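Local coordinates for RabGAP/TBC protein (Chlamydomonas reinhardtii, PDB 4P17) that is of unknown function but contains an all-helical TBC domain, the fold with which RabGAPs generally promote GTP hydrolysis by Rab GTPases, at residues W75-T80 against T249-F254; E181-P186 against E256-L261; Q216-I221 against D274-V279; F262-A267 against A304-H309. One frame throughout, in Å; residues are numbered along the deposited sequence.

Interaction 1. Residues W75-T80 against T249-F254; sequences WVWMET and TWDSLF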
loop_
_atom_site.group_PDB
_atom_site.type_symbol
_atom_site.label_atom_id
_atom_site.label_comp_id
_atom_site.label_asym_id
_atom_site.label_seq_id
_atom_site.Cartn_x
_atom_site.Cartn_y
_atom_site.Cartn_z
ATOM N N TRP A 75 2.768 -5.528 -14.550
ATOM C CA TRP A 75 3.674 -6.618 -14.935
ATOM C C TRP A 75 4.407 -7.222 -13.724
ATOM O O TRP A 75 4.395 -8.443 -13.483
ATOM C CB TRP A 75 4.692 -6.106 -15.978
ATOM C CG TRP A 75 5.620 -7.154 -16.490
ATOM C CD1 TRP A 75 5.279 -8.332 -17.081
ATOM C CD2 TRP A 75 7.062 -7.115 -16.477
ATOM N NE1 TRP A 75 6.415 -9.033 -17.437
ATOM C CE2 TRP A 75 7.518 -8.307 -17.071
ATOM C CE3 TRP A 75 7.994 -6.191 -16.030
ATOM C CZ2 TRP A 75 8.874 -8.587 -17.222
ATOM C CZ3 TRP A 75 9.327 -6.473 -16.162
ATOM C CH2 TRP A 75 9.759 -7.652 -16.760
ATOM N N VAL A 76 5.072 -6.363 -12.965
ATOM C CA VAL A 76 5.883 -6.827 -11.848
ATOM C C VAL A 76 5.055 -7.285 -10.652
ATOM O O VAL A 76 5.341 -8.310 -10.068
ATOM C CB VAL A 76 6.840 -5.716 -11.381
ATOM C CG1 VAL A 76 7.687 -6.180 -10.215
ATOM C CG2 VAL A 76 7.725 -5.256 -12.535
ATOM N N TRP A 77 4.072 -6.490 -10.235
ATOM C CA TRP A 77 3.289 -6.871 -9.074
ATOM C C TRP A 77 2.586 -8.193 -9.248
ATOM O O TRP A 77 2.520 -8.982 -8.329
ATOM C CB TRP A 77 2.234 -5.846 -8.766
ATOM C CG TRP A 77 2.736 -4.593 -8.187
ATOM C CD1 TRP A 77 4.044 -4.264 -7.915
ATOM C CD2 TRP A 77 1.946 -3.466 -7.800
ATOM N NE1 TRP A 77 4.105 -2.984 -7.397
ATOM C CE2 TRP A 77 2.830 -2.478 -7.331
ATOM C CE3 TRP A 77 0.584 -3.178 -7.853
ATOM C CZ2 TRP A 77 2.380 -1.243 -6.865
ATOM C CZ3 TRP A 77 0.142 -1.952 -7.400
ATOM C CH2 TRP A 77 1.038 -0.997 -6.902
ATOM N N MET A 78 1.988 -8.377 -10.414
ATOM C CA MET A 78 1.168 -9.566 -10.644
ATOM C C MET A 78 2.035 -10.824 -10.623
ATOM O O MET A 78 1.594 -11.880 -10.183
ATOM C CB MET A 78 0.409 -9.465 -11.945
ATOM C CG MET A 78 -0.692 -8.389 -11.975
ATOM S SD MET A 78 -2.035 -8.583 -10.787
ATOM C CE MET A 78 -2.853 -10.050 -11.424
ATOM N N GLU A 79 3.280 -10.696 -11.056
ATOM C CA GLU A 79 4.218 -11.825 -10.987
ATOM C C GLU A 79 4.843 -12.021 -9.590
ATOM O O GLU A 79 4.740 -13.097 -8.995
ATOM C CB GLU A 79 5.333 -11.634 -12.024
ATOM C CG GLU A 79 6.383 -12.752 -12.043
ATOM C CD GLU A 79 5.809 -14.087 -12.458
ATOM O OE1 GLU A 79 4.675 -14.116 -12.988
ATOM O OE2 GLU A 79 6.488 -15.112 -12.244
ATOM N N THR A 80 5.484 -10.994 -9.034
ATOM C CA THR A 80 6.122 -11.188 -7.731
ATOM C C THR A 80 5.123 -11.518 -6.602
ATOM O O THR A 80 5.484 -12.205 -5.660
ATOM C CB THR A 80 6.942 -9.942 -7.299
ATOM O OG1 THR A 80 6.086 -8.804 -7.190
ATOM C CG2 THR A 80 8.007 -9.621 -8.294
ATOM N N THR A 249 5.942 1.554 -1.332
ATOM C CA THR A 249 5.826 0.574 -0.245
ATOM C C THR A 249 5.266 -0.750 -0.801
ATOM O O THR A 249 5.704 -1.858 -0.432
ATOM C CB THR A 249 4.950 1.056 0.944
ATOM O OG1 THR A 249 3.558 0.978 0.635
ATOM C CG2 THR A 249 5.299 2.477 1.383
ATOM N N TRP A 250 4.326 -0.627 -1.716
ATOM C CA TRP A 250 3.680 -1.806 -2.292
ATOM C C TRP A 250 4.628 -2.582 -3.198
ATOM O O TRP A 250 4.619 -3.840 -3.210
ATOM C CB TRP A 250 2.428 -1.374 -3.061
ATOM C CG TRP A 250 1.241 -0.985 -2.166
ATOM C CD1 TRP A 250 1.261 -0.731 -0.785
ATOM C CD2 TRP A 250 -0.122 -0.821 -2.583
ATOM N NE1 TRP A 250 -0.024 -0.437 -0.357
ATOM C CE2 TRP A 250 -0.879 -0.469 -1.439
ATOM C CE3 TRP A 250 -0.783 -0.950 -3.821
ATOM C CZ2 TRP A 250 -2.271 -0.232 -1.495
ATOM C CZ3 TRP A 250 -2.178 -0.705 -3.868
ATOM C CH2 TRP A 250 -2.893 -0.362 -2.709
ATOM N N ASP A 251 5.456 -1.859 -3.950
ATOM C CA ASP A 251 6.531 -2.507 -4.739
ATOM C C ASP A 251 7.260 -3.540 -3.888
ATOM O O ASP A 251 7.368 -4.697 -4.236
ATOM C CB ASP A 251 7.572 -1.517 -5.270
ATOM C CG ASP A 251 7.024 -0.571 -6.350
ATOM O OD1 ASP A 251 5.985 -0.892 -6.936
ATOM O OD2 ASP A 251 7.666 0.483 -6.619
ATOM N N SER A 252 7.780 -3.108 -2.753
ATOM C CA SER A 252 8.524 -4.034 -1.903
ATOM C C SER A 252 7.638 -5.005 -1.113
ATOM O O SER A 252 8.052 -6.134 -0.847
ATOM C CB SER A 252 9.426 -3.251 -0.969
ATOM O OG SER A 252 10.510 -2.717 -1.746
ATOM N N LEU A 253 6.435 -4.585 -0.739
ATOM C CA LEU A 253 5.507 -5.479 -0.046
ATOM C C LEU A 253 5.191 -6.717 -0.882
ATOM O O LEU A 253 5.122 -7.847 -0.369
ATOM C CB LEU A 253 4.191 -4.760 0.284
ATOM C CG LEU A 253 3.067 -5.609 0.899
ATOM C CD1 LEU A 253 3.492 -6.169 2.266
ATOM C CD2 LEU A 253 1.753 -4.839 1.015
ATOM N N PHE A 254 4.950 -6.487 -2.164
ATOM C CA PHE A 254 4.554 -7.563 -3.077
ATOM C C PHE A 254 5.734 -8.443 -3.473
ATOM O O PHE A 254 5.538 -9.443 -4.140
ATOM C CB PHE A 254 3.892 -6.992 -4.364
ATOM C CG PHE A 254 2.543 -6.327 -4.112
ATOM C CD1 PHE A 254 1.623 -6.902 -3.249
ATOM C CD2 PHE A 254 2.210 -5.134 -4.714
ATOM C CE1 PHE A 254 0.407 -6.290 -2.998
ATOM C CE2 PHE A 254 1.001 -4.525 -4.444
ATOM C CZ PHE A 254 0.110 -5.106 -3.593
HETATM O O HOH W 1 6.838 -6.063 -6.829
#
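The helical segments that bring W77 and T80 up to W250, D251 and F254 run roughly parallel, their axes 9.6 Å apart at 29°, and their backbones come nearest at T80 and F254, with CA atoms 6.1 Å apart. W77 meets W250, D251 and F254. Its CG lies anti to the carbonyl carbon (chi1 -73°), which swings the indole across to the other helix. F254 turns the edge of its ring onto one face of the indole, a T-shaped pair in which F254 CD2 sits 3.5 Å from W77 CD2. This belongs to the buried aromatic cluster of W77, W250 and F254 in the all-helical TBC domain, with L175 of helix 169-183 also against both W77 and F254. W250 joins obliquely: the far corner of the indole, W77 CH2, reaches W250 CE3 at 3.6 Å. At the indole edge, W77 NE1 donates in the ring plane to the anti lone pair of D251 OD1 (2.9 Å, 151° at the hydrogen). The other oxygen, D251 OD2, takes a salt bridge from R73 and the backbone N-H of V68, so the carboxylate is gripped at both ends. One water links T80 OG1 (2.9 Å) to D251 O (3.0 Å), donating to the latter.

Interaction 2. Residues E181-P186 against E256-L261; sequences EDILYP and EGPKIL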
loop_
_atom_site.group_PDB
_atom_site.type_symbol
_atom_site.label_atom_id
_atom_site.label_comp_id
_atom_site.label_asym_id
_atom_site.label_seq_id
_atom_site.Cartn_x
_atom_site.Cartn_y
_atom_site.Cartn_z
ATOM N N GLU A 181 -4.305 -13.735 1.023
ATOM C CA GLU A 181 -4.156 -15.163 1.248
ATOM C C GLU A 181 -2.715 -15.625 1.428
ATOM O O GLU A 181 -2.482 -16.619 2.121
ATOM C CB GLU A 181 -4.816 -15.926 0.107
ATOM C CG GLU A 181 -6.280 -15.538 -0.039
ATOM C CD GLU A 181 -6.893 -15.942 -1.353
ATOM O OE1 GLU A 181 -6.431 -16.919 -2.008
ATOM O OE2 GLU A 181 -7.837 -15.245 -1.758
ATOM N N ASP A 182 -1.750 -14.926 0.819
ATOM C CA ASP A 182 -0.381 -15.467 0.683
ATOM C C ASP A 182 0.696 -14.538 1.252
ATOM O O ASP A 182 1.723 -14.994 1.707
ATOM C CB ASP A 182 -0.063 -15.756 -0.791
ATOM C CG ASP A 182 -1.048 -16.734 -1.405
ATOM O OD1 ASP A 182 -1.485 -17.650 -0.682
ATOM O OD2 ASP A 182 -1.378 -16.589 -2.590
ATOM N N ILE A 183 0.433 -13.242 1.230
ATOM C CA ILE A 183 1.444 -12.261 1.633
ATOM C C ILE A 183 1.231 -11.829 3.089
ATOM O O ILE A 183 2.149 -11.969 3.909
ATOM C CB ILE A 183 1.439 -11.066 0.720
ATOM C CG1 ILE A 183 1.805 -11.518 -0.708
ATOM C CG2 ILE A 183 2.451 -10.026 1.217
ATOM C CD1 ILE A 183 1.846 -10.379 -1.750
ATOM N N LEU A 184 0.043 -11.341 3.422
ATOM C CA LEU A 184 -0.245 -10.945 4.807
ATOM C C LEU A 184 -0.455 -12.198 5.659
ATOM O O LEU A 184 -0.782 -13.256 5.142
ATOM C CB LEU A 184 -1.469 -10.045 4.870
ATOM C CG LEU A 184 -1.389 -8.727 4.070
ATOM C CD1 LEU A 184 -2.783 -8.145 3.854
ATOM C CD2 LEU A 184 -0.499 -7.709 4.735
ATOM N N TYR A 185 -0.269 -12.085 6.970
ATOM C CA TYR A 185 -0.514 -13.226 7.819
ATOM C C TYR A 185 -2.008 -13.543 7.828
ATOM O O TYR A 185 -2.843 -12.636 7.719
ATOM C CB TYR A 185 -0.013 -12.971 9.221
ATOM C CG TYR A 185 1.461 -13.211 9.416
ATOM C CD1 TYR A 185 2.392 -12.783 8.490
ATOM C CD2 TYR A 185 1.921 -13.875 10.547
ATOM C CE1 TYR A 185 3.759 -13.003 8.686
ATOM C CE2 TYR A 185 3.263 -14.065 10.774
ATOM C CZ TYR A 185 4.188 -13.638 9.833
ATOM O OH TYR A 185 5.534 -13.854 10.044
ATOM N N PRO A 186 -2.351 -14.827 7.938
ATOM C CA PRO A 186 -3.760 -15.176 8.196
ATOM C C PRO A 186 -4.348 -14.417 9.396
ATOM O O PRO A 186 -3.648 -14.178 10.382
ATOM C CB PRO A 186 -3.688 -16.676 8.466
ATOM C CG PRO A 186 -2.495 -17.131 7.670
ATOM C CD PRO A 186 -1.500 -16.043 7.882
ATOM N N GLU A 256 8.912 -8.672 -1.017
ATOM C CA GLU A 256 9.607 -9.082 0.197
ATOM C C GLU A 256 8.665 -9.568 1.291
ATOM O O GLU A 256 9.092 -10.272 2.192
ATOM C CB GLU A 256 10.432 -7.911 0.746
ATOM C CG GLU A 256 11.483 -7.408 -0.201
ATOM C CD GLU A 256 12.440 -6.463 0.452
ATOM O OE1 GLU A 256 12.833 -6.689 1.622
ATOM O OE2 GLU A 256 12.805 -5.494 -0.217
ATOM N N GLY A 257 7.402 -9.153 1.250
ATOM C CA GLY A 257 6.436 -9.582 2.257
ATOM C C GLY A 257 6.150 -8.569 3.363
ATOM O O GLY A 257 6.633 -7.452 3.326
ATOM N N PRO A 258 5.400 -8.981 4.385
ATOM C CA PRO A 258 4.804 -7.998 5.302
ATOM C C PRO A 258 5.768 -7.324 6.283
ATOM O O PRO A 258 5.334 -6.389 6.950
ATOM C CB PRO A 258 3.764 -8.812 6.073
ATOM C CG PRO A 258 4.207 -10.239 5.955
ATOM C CD PRO A 258 5.014 -10.371 4.705
ATOM N N LYS A 259 7.016 -7.770 6.405
ATOM C CA LYS A 259 7.924 -6.996 7.237
ATOM C C LYS A 259 8.082 -5.563 6.719
ATOM O O LYS A 259 8.399 -4.654 7.484
ATOM C CB LYS A 259 9.283 -7.667 7.337
ATOM C CG LYS A 259 9.242 -8.943 8.127
ATOM C CD LYS A 259 10.624 -9.456 8.326
ATOM C CE LYS A 259 10.671 -10.776 9.009
ATOM N NZ LYS A 259 12.116 -11.131 9.186
ATOM N N ILE A 260 7.865 -5.359 5.433
ATOM C CA ILE A 260 7.851 -4.010 4.860
ATOM C C ILE A 260 6.934 -3.063 5.658
ATOM O O ILE A 260 7.184 -1.853 5.772
ATOM C CB ILE A 260 7.393 -4.078 3.359
ATOM C CG1 ILE A 260 8.401 -4.877 2.529
ATOM C CG2 ILE A 260 7.183 -2.682 2.740
ATOM C CD1 ILE A 260 9.803 -4.231 2.465
ATOM N N LEU A 261 5.844 -3.589 6.211
ATOM C CA LEU A 261 4.916 -2.690 6.885
ATOM C C LEU A 261 5.596 -2.044 8.090
ATOM O O LEU A 261 5.576 -0.822 8.211
ATOM C CB LEU A 261 3.664 -3.433 7.284
ATOM C CG LEU A 261 2.870 -3.963 6.079
ATOM C CD1 LEU A 261 1.652 -4.687 6.605
ATOM C CD2 LEU A 261 2.494 -2.836 5.073
#
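The phenol ring of Y185 receives P258 at its edge, near the ring plane: P258 CG lies 3.9 Å from Y185 CE1 and 4.0 Å from Y185 CD1, and the two side chains cross at about a right angle. Here the end of helix 169-183, which closes with a wider pi-type turn, packs against the tight link between helices 243-256 and 259-271 of the TBC domain. G257, with phi 101°, takes a backbone shape in which a CB would crowd the preceding carbonyl oxygen and P258 CD. P258 follows, and the first turn of the next helix forms with L261 N bonded to P258 O (2.9 Å). The proline ring also presses on the backbone across the contact. The carbonyl of I183, the last residue of its helix, points its oxygen at the ring, with I183 O 3.4 Å from P258 CD and the same distance from P258 CG. Beside it the gamma methyl, I183 CG2, which lies anti to the backbone N, sits 4.1 Å from G257 CA; I183 also packs on L253 and F254 of helix 243-256. Y185 lies on the exposed flank; L184 and L261 are buried. L184 leaves its backbone heading away from the partner, yet the end of the chain returns, and the two leucines meet crosswise with L184 CD2 4.2 Å from L261 CD1.

Interaction 3. Residues Q216-I221 against D274-V279; sequences QHFQAI and DNMLRV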
loop_
_atom_site.group_PDB
_atom_site.type_symbol
_atom_site.label_atom_id
_atom_site.label_comp_id
_atom_site.label_asym_id
_atom_site.label_seq_id
_atom_site.Cartn_x
_atom_site.Cartn_y
_atom_site.Cartn_z
ATOM N N GLN A 216 10.537 7.441 25.016
ATOM C CA GLN A 216 10.396 8.187 26.262
ATOM C C GLN A 216 9.264 9.200 26.135
ATOM O O GLN A 216 8.460 9.409 27.048
ATOM C CB GLN A 216 11.706 8.900 26.603
ATOM N N HIS A 217 9.219 9.805 24.963
ATOM C CA HIS A 217 8.264 10.831 24.644
ATOM C C HIS A 217 6.873 10.228 24.522
ATOM O O HIS A 217 5.924 10.764 25.066
ATOM C CB HIS A 217 8.674 11.546 23.365
ATOM C CG HIS A 217 7.735 12.643 22.975
ATOM N ND1 HIS A 217 7.449 13.703 23.809
ATOM C CD2 HIS A 217 6.997 12.827 21.854
ATOM C CE1 HIS A 217 6.567 14.494 23.215
ATOM N NE2 HIS A 217 6.273 13.984 22.032
ATOM N N PHE A 218 6.739 9.093 23.840
ATOM C CA PHE A 218 5.436 8.467 23.762
ATOM C C PHE A 218 4.946 8.023 25.131
ATOM O O PHE A 218 3.752 8.119 25.424
ATOM C CB PHE A 218 5.449 7.258 22.819
ATOM C CG PHE A 218 5.471 7.610 21.361
ATOM C CD1 PHE A 218 5.339 8.930 20.927
ATOM C CD2 PHE A 218 5.631 6.600 20.409
ATOM C CE1 PHE A 218 5.348 9.242 19.572
ATOM C CE2 PHE A 218 5.647 6.896 19.047
ATOM C CZ PHE A 218 5.512 8.217 18.625
ATOM N N GLN A 219 5.844 7.493 25.961
ATOM C CA GLN A 219 5.470 7.152 27.338
ATOM C C GLN A 219 5.005 8.367 28.134
ATOM O O GLN A 219 3.957 8.320 28.782
ATOM C CB GLN A 219 6.640 6.517 28.076
ATOM N N ALA A 220 5.790 9.439 28.108
ATOM C CA ALA A 220 5.434 10.648 28.854
ATOM C C ALA A 220 4.060 11.203 28.484
ATOM O O ALA A 220 3.353 11.748 29.362
ATOM C CB ALA A 220 6.483 11.718 28.648
ATOM N N ILE A 221 3.676 11.125 27.201
ATOM C CA ILE A 221 2.395 11.724 26.791
ATOM C C ILE A 221 1.310 10.659 26.663
ATOM O O ILE A 221 0.175 10.971 26.321
ATOM C CB ILE A 221 2.500 12.530 25.467
ATOM C CG1 ILE A 221 2.762 11.614 24.263
ATOM C CG2 ILE A 221 3.591 13.624 25.591
ATOM C CD1 ILE A 221 2.744 12.341 22.928
ATOM N N ASP A 274 11.979 14.436 15.026
ATOM C CA ASP A 274 12.238 15.787 15.519
ATOM C C ASP A 274 10.912 16.525 15.715
ATOM O O ASP A 274 10.679 17.176 16.745
ATOM C CB ASP A 274 13.155 16.526 14.538
ATOM C CG ASP A 274 13.273 18.011 14.829
ATOM O OD1 ASP A 274 12.303 18.758 14.575
ATOM O OD2 ASP A 274 14.359 18.434 15.284
ATOM N N ASN A 275 10.042 16.388 14.725
ATOM C CA ASN A 275 8.708 17.001 14.752
ATOM C C ASN A 275 7.832 16.537 15.930
ATOM O O ASN A 275 7.175 17.360 16.608
ATOM C CB ASN A 275 7.984 16.699 13.440
ATOM C CG ASN A 275 8.821 17.051 12.215
ATOM O OD1 ASN A 275 9.862 16.434 11.937
ATOM N ND2 ASN A 275 8.363 18.044 11.473
ATOM N N MET A 276 7.813 15.225 16.154
ATOM C CA MET A 276 6.989 14.640 17.199
ATOM C C MET A 276 7.479 15.000 18.608
ATOM O O MET A 276 6.671 15.132 19.529
ATOM C CB MET A 276 6.936 13.110 17.048
ATOM C CG MET A 276 5.856 12.646 16.090
ATOM S SD MET A 276 5.856 10.860 15.819
ATOM C CE MET A 276 7.385 10.693 14.937
ATOM N N LEU A 277 8.780 15.172 18.778
ATOM C CA LEU A 277 9.318 15.323 20.134
ATOM C C LEU A 277 8.901 16.656 20.737
ATOM O O LEU A 277 8.914 16.814 21.961
ATOM C CB LEU A 277 10.836 15.214 20.149
ATOM C CG LEU A 277 11.420 13.813 19.954
ATOM C CD1 LEU A 277 12.916 13.924 19.790
ATOM C CD2 LEU A 277 11.060 12.893 21.120
ATOM N N ARG A 278 8.531 17.609 19.887
ATOM C CA ARG A 278 8.110 18.926 20.372
ATOM C C ARG A 278 6.622 18.995 20.700
ATOM O O ARG A 278 6.151 20.018 21.145
ATOM C CB ARG A 278 8.451 19.991 19.339
ATOM C CG ARG A 278 9.938 20.144 19.050
ATOM C CD ARG A 278 10.187 21.128 17.917
ATOM N NE ARG A 278 9.468 20.738 16.703
ATOM C CZ ARG A 278 8.234 21.127 16.396
ATOM N NH1 ARG A 278 7.557 21.934 17.203
ATOM N NH2 ARG A 278 7.673 20.708 15.272
ATOM N N VAL A 279 5.884 17.896 20.524
ATOM C CA VAL A 279 4.445 17.909 20.749
ATOM C C VAL A 279 4.138 17.221 22.064
ATOM O O VAL A 279 4.446 16.065 22.231
ATOM C CB VAL A 279 3.670 17.217 19.605
ATOM C CG1 VAL A 279 2.178 17.196 19.900
ATOM C CG2 VAL A 279 3.924 17.927 18.290
#
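With CG anti to the backbone N (chi1 -179°), H217 throws its imidazole straight across to L277, while a bend at the end of M276 (chi3 -68°) turns its methyl aside and leaves the sulfur facing F218. The backbones are closest at the first pair, H217 CA and L277 CA being 6.5 Å apart. L277 CA lies over one face of the imidazole, 3.9 Å from the ring centroid and close to the normal, a CH-pi contact made by the backbone carbon. The end of the leucine comes round to the root of the same side chain, so that L277 CD2 touches H217 CB at 3.5 Å. One residue on, the F218 ring meets M276 at its edge: M276 SD is 3.9 Å from F218 CZ, and 84° off the ring normal as seen from the centroid. I221, one turn after H217, adds a looser touch, I221 CD1 to V279 O at 4.2 Å. Helix 282-294 backs the site, with L285 against both H217 and I221 and M289 against M276. F218 also meets the ring of F223. Helix 212-221 is thus fastened to the short helix 273-277 by a Met-aromatic contact beside a CH-pi one, far from the centre of this all-helical TBC protein.

Interaction 4. Residues F262-A267 against A304-H309; sequences FRVALA and ATAFDH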
loop_
_atom_site.group_PDB
_atom_site.type_symbol
_atom_site.label_atom_id
_atom_site.label_comp_id
_atom_site.label_asym_id
_atom_site.label_seq_id
_atom_site.Cartn_x
_atom_site.Cartn_y
_atom_site.Cartn_z
ATOM N N PHE A 262 6.257 -2.826 8.943
ATOM C CA PHE A 262 6.825 -2.187 10.121
ATOM C C PHE A 262 8.124 -1.466 9.733
ATOM O O PHE A 262 8.483 -0.489 10.379
ATOM C CB PHE A 262 7.026 -3.170 11.298
ATOM C CG PHE A 262 8.015 -4.306 11.060
ATOM C CD1 PHE A 262 9.382 -4.070 11.014
ATOM C CD2 PHE A 262 7.568 -5.629 10.969
ATOM C CE1 PHE A 262 10.280 -5.114 10.846
ATOM C CE2 PHE A 262 8.460 -6.675 10.802
ATOM C CZ PHE A 262 9.810 -6.433 10.757
ATOM N N ARG A 263 8.801 -1.884 8.666
ATOM C CA ARG A 263 10.040 -1.181 8.308
ATOM C C ARG A 263 9.713 0.208 7.804
ATOM O O ARG A 263 10.430 1.180 8.096
ATOM C CB ARG A 263 10.853 -1.971 7.291
ATOM C CG ARG A 263 11.486 -3.158 7.972
ATOM C CD ARG A 263 12.124 -4.225 7.102
ATOM N NE ARG A 263 12.764 -5.205 7.991
ATOM C CZ ARG A 263 13.192 -6.419 7.642
ATOM N NH1 ARG A 263 13.058 -6.873 6.411
ATOM N NH2 ARG A 263 13.750 -7.192 8.550
ATOM N N VAL A 264 8.629 0.325 7.051
ATOM C CA VAL A 264 8.248 1.636 6.532
ATOM C C VAL A 264 7.643 2.488 7.687
ATOM O O VAL A 264 7.847 3.690 7.780
ATOM C CB VAL A 264 7.275 1.497 5.352
ATOM C CG1 VAL A 264 6.712 2.858 4.932
ATOM C CG2 VAL A 264 8.005 0.884 4.190
ATOM N N ALA A 265 6.876 1.854 8.545
ATOM C CA ALA A 265 6.303 2.552 9.684
ATOM C C ALA A 265 7.405 3.158 10.559
ATOM O O ALA A 265 7.318 4.331 10.962
ATOM C CB ALA A 265 5.450 1.600 10.458
ATOM N N LEU A 266 8.448 2.379 10.835
ATOM C CA LEU A 266 9.560 2.879 11.652
ATOM C C LEU A 266 10.231 4.041 10.929
ATOM O O LEU A 266 10.580 5.047 11.557
ATOM C CB LEU A 266 10.607 1.789 11.936
ATOM C CG LEU A 266 11.739 2.355 12.800
ATOM C CD1 LEU A 266 11.223 2.589 14.229
ATOM C CD2 LEU A 266 12.927 1.478 12.779
ATOM N N ALA A 267 10.403 3.904 9.610
ATOM C CA ALA A 267 11.058 4.956 8.832
ATOM C C ALA A 267 10.267 6.259 8.935
ATOM O O ALA A 267 10.846 7.327 9.048
ATOM C CB ALA A 267 11.222 4.533 7.375
ATOM N N ALA A 304 14.529 4.358 1.239
ATOM C CA ALA A 304 15.922 4.243 1.602
ATOM C C ALA A 304 16.059 4.250 3.139
ATOM O O ALA A 304 16.880 3.519 3.731
ATOM C CB ALA A 304 16.708 5.360 0.979
ATOM N N THR A 305 15.230 5.046 3.800
ATOM C CA THR A 305 15.293 5.082 5.259
ATOM C C THR A 305 14.779 3.750 5.821
ATOM O O THR A 305 15.376 3.197 6.738
ATOM C CB THR A 305 14.517 6.274 5.850
ATOM O OG1 THR A 305 15.069 7.494 5.329
ATOM C CG2 THR A 305 14.615 6.289 7.368
ATOM N N ALA A 306 13.710 3.207 5.245
ATOM C CA ALA A 306 13.174 1.924 5.706
ATOM C C ALA A 306 14.192 0.798 5.670
ATOM O O ALA A 306 14.141 -0.130 6.503
ATOM C CB ALA A 306 11.951 1.535 4.865
ATOM N N PHE A 307 15.129 0.867 4.727
ATOM C CA PHE A 307 16.095 -0.224 4.573
ATOM C C PHE A 307 17.488 0.103 5.082
ATOM O O PHE A 307 18.410 -0.699 4.840
ATOM C CB PHE A 307 16.235 -0.648 3.104
ATOM C CG PHE A 307 14.931 -1.023 2.450
ATOM C CD1 PHE A 307 14.239 -2.163 2.861
ATOM C CD2 PHE A 307 14.424 -0.261 1.411
ATOM C CE1 PHE A 307 13.047 -2.513 2.274
ATOM C CE2 PHE A 307 13.235 -0.601 0.801
ATOM C CZ PHE A 307 12.530 -1.732 1.248
ATOM N N ASP A 308 17.668 1.223 5.806
ATOM C CA ASP A 308 19.027 1.712 6.082
ATOM C C ASP A 308 19.840 0.912 7.090
ATOM O O ASP A 308 21.054 1.088 7.159
ATOM C CB ASP A 308 19.019 3.199 6.528
ATOM C CG ASP A 308 18.447 3.457 7.940
ATOM O OD1 ASP A 308 18.413 2.582 8.833
ATOM O OD2 ASP A 308 18.041 4.629 8.161
ATOM N N HIS A 309 19.220 0.042 7.870
ATOM C CA HIS A 309 20.027 -0.772 8.806
ATOM C C HIS A 309 20.821 0.061 9.833
ATOM O O HIS A 309 21.780 -0.436 10.441
ATOM C CB HIS A 309 21.052 -1.652 8.061
ATOM C CG HIS A 309 20.463 -2.589 7.055
ATOM N ND1 HIS A 309 21.135 -2.958 5.909
ATOM C CD2 HIS A 309 19.287 -3.258 7.035
ATOM C CE1 HIS A 309 20.390 -3.803 5.218
ATOM N NE2 HIS A 309 19.266 -4.005 5.881
HETATM O O HOH W 2 13.005 0.624 8.987
#
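R263 starts toward the partner helix and then leaves it. R263 CB lies 3.8 Å from A306 O; beyond it CG sits beside the backbone N (chi1 -73°), and the chain, extended from CG to NE, carries the guanidinium away from segment 304-309. The backbone carbonyl of R263 stays behind in the interface. A306 CB rests against it, 3.6 Å from R263 O, and also reaches V264 CG2 at 4.1 Å. R263 O takes the helical bond from A267 N and accepts from a water at 2.8 Å. That water donates again to A306 O, also at 2.8 Å, bridging the two backbones and satisfying a carbonyl at the very end of helix 299-306. One turn along from R263, A267 presses in tightly: A267 CB is 3.5 Å from A306 N and 3.8 Å from T305 CG2. T305 puts its methyl, anti to the backbone N, onto the alanine, and its hydroxyl bonds back to V301 O within its own helix. F307, just past that helix, reaches I260 at the start of helix 259-271 and S252 and E256 of helix 243-256, and makes a cation-pi contact with R65. Two alanines facing each other let the backbones close to 4.8 Å between A267 CA and A306 CA, and by this alanine-mediated helix packing the C-terminal helix docks on helix 259-271 of the TBC fold.

Interactions 1, 2 and 4 form a series through two consecutive helices, 243-256 and 259-271. Interaction 1 uses the former, interaction 2 the link between them and the start of 259-271, and interaction 4 the same helix further on. The centres of 1 and 2 are 12 Å apart, those of 2 and 4 16 Å, with I260, S252 and F307 passing the packing on. Interaction 3, on helix 273-277 that comes next, has its centre 19 Å from that of interaction 4 and 35 Å from that of interaction 1, across the chain's centre. Along the chain, 1 and 2 alternate, 4 opens after both close, and 3 crosses all three. Distant parts of the chain are joined in one helical body.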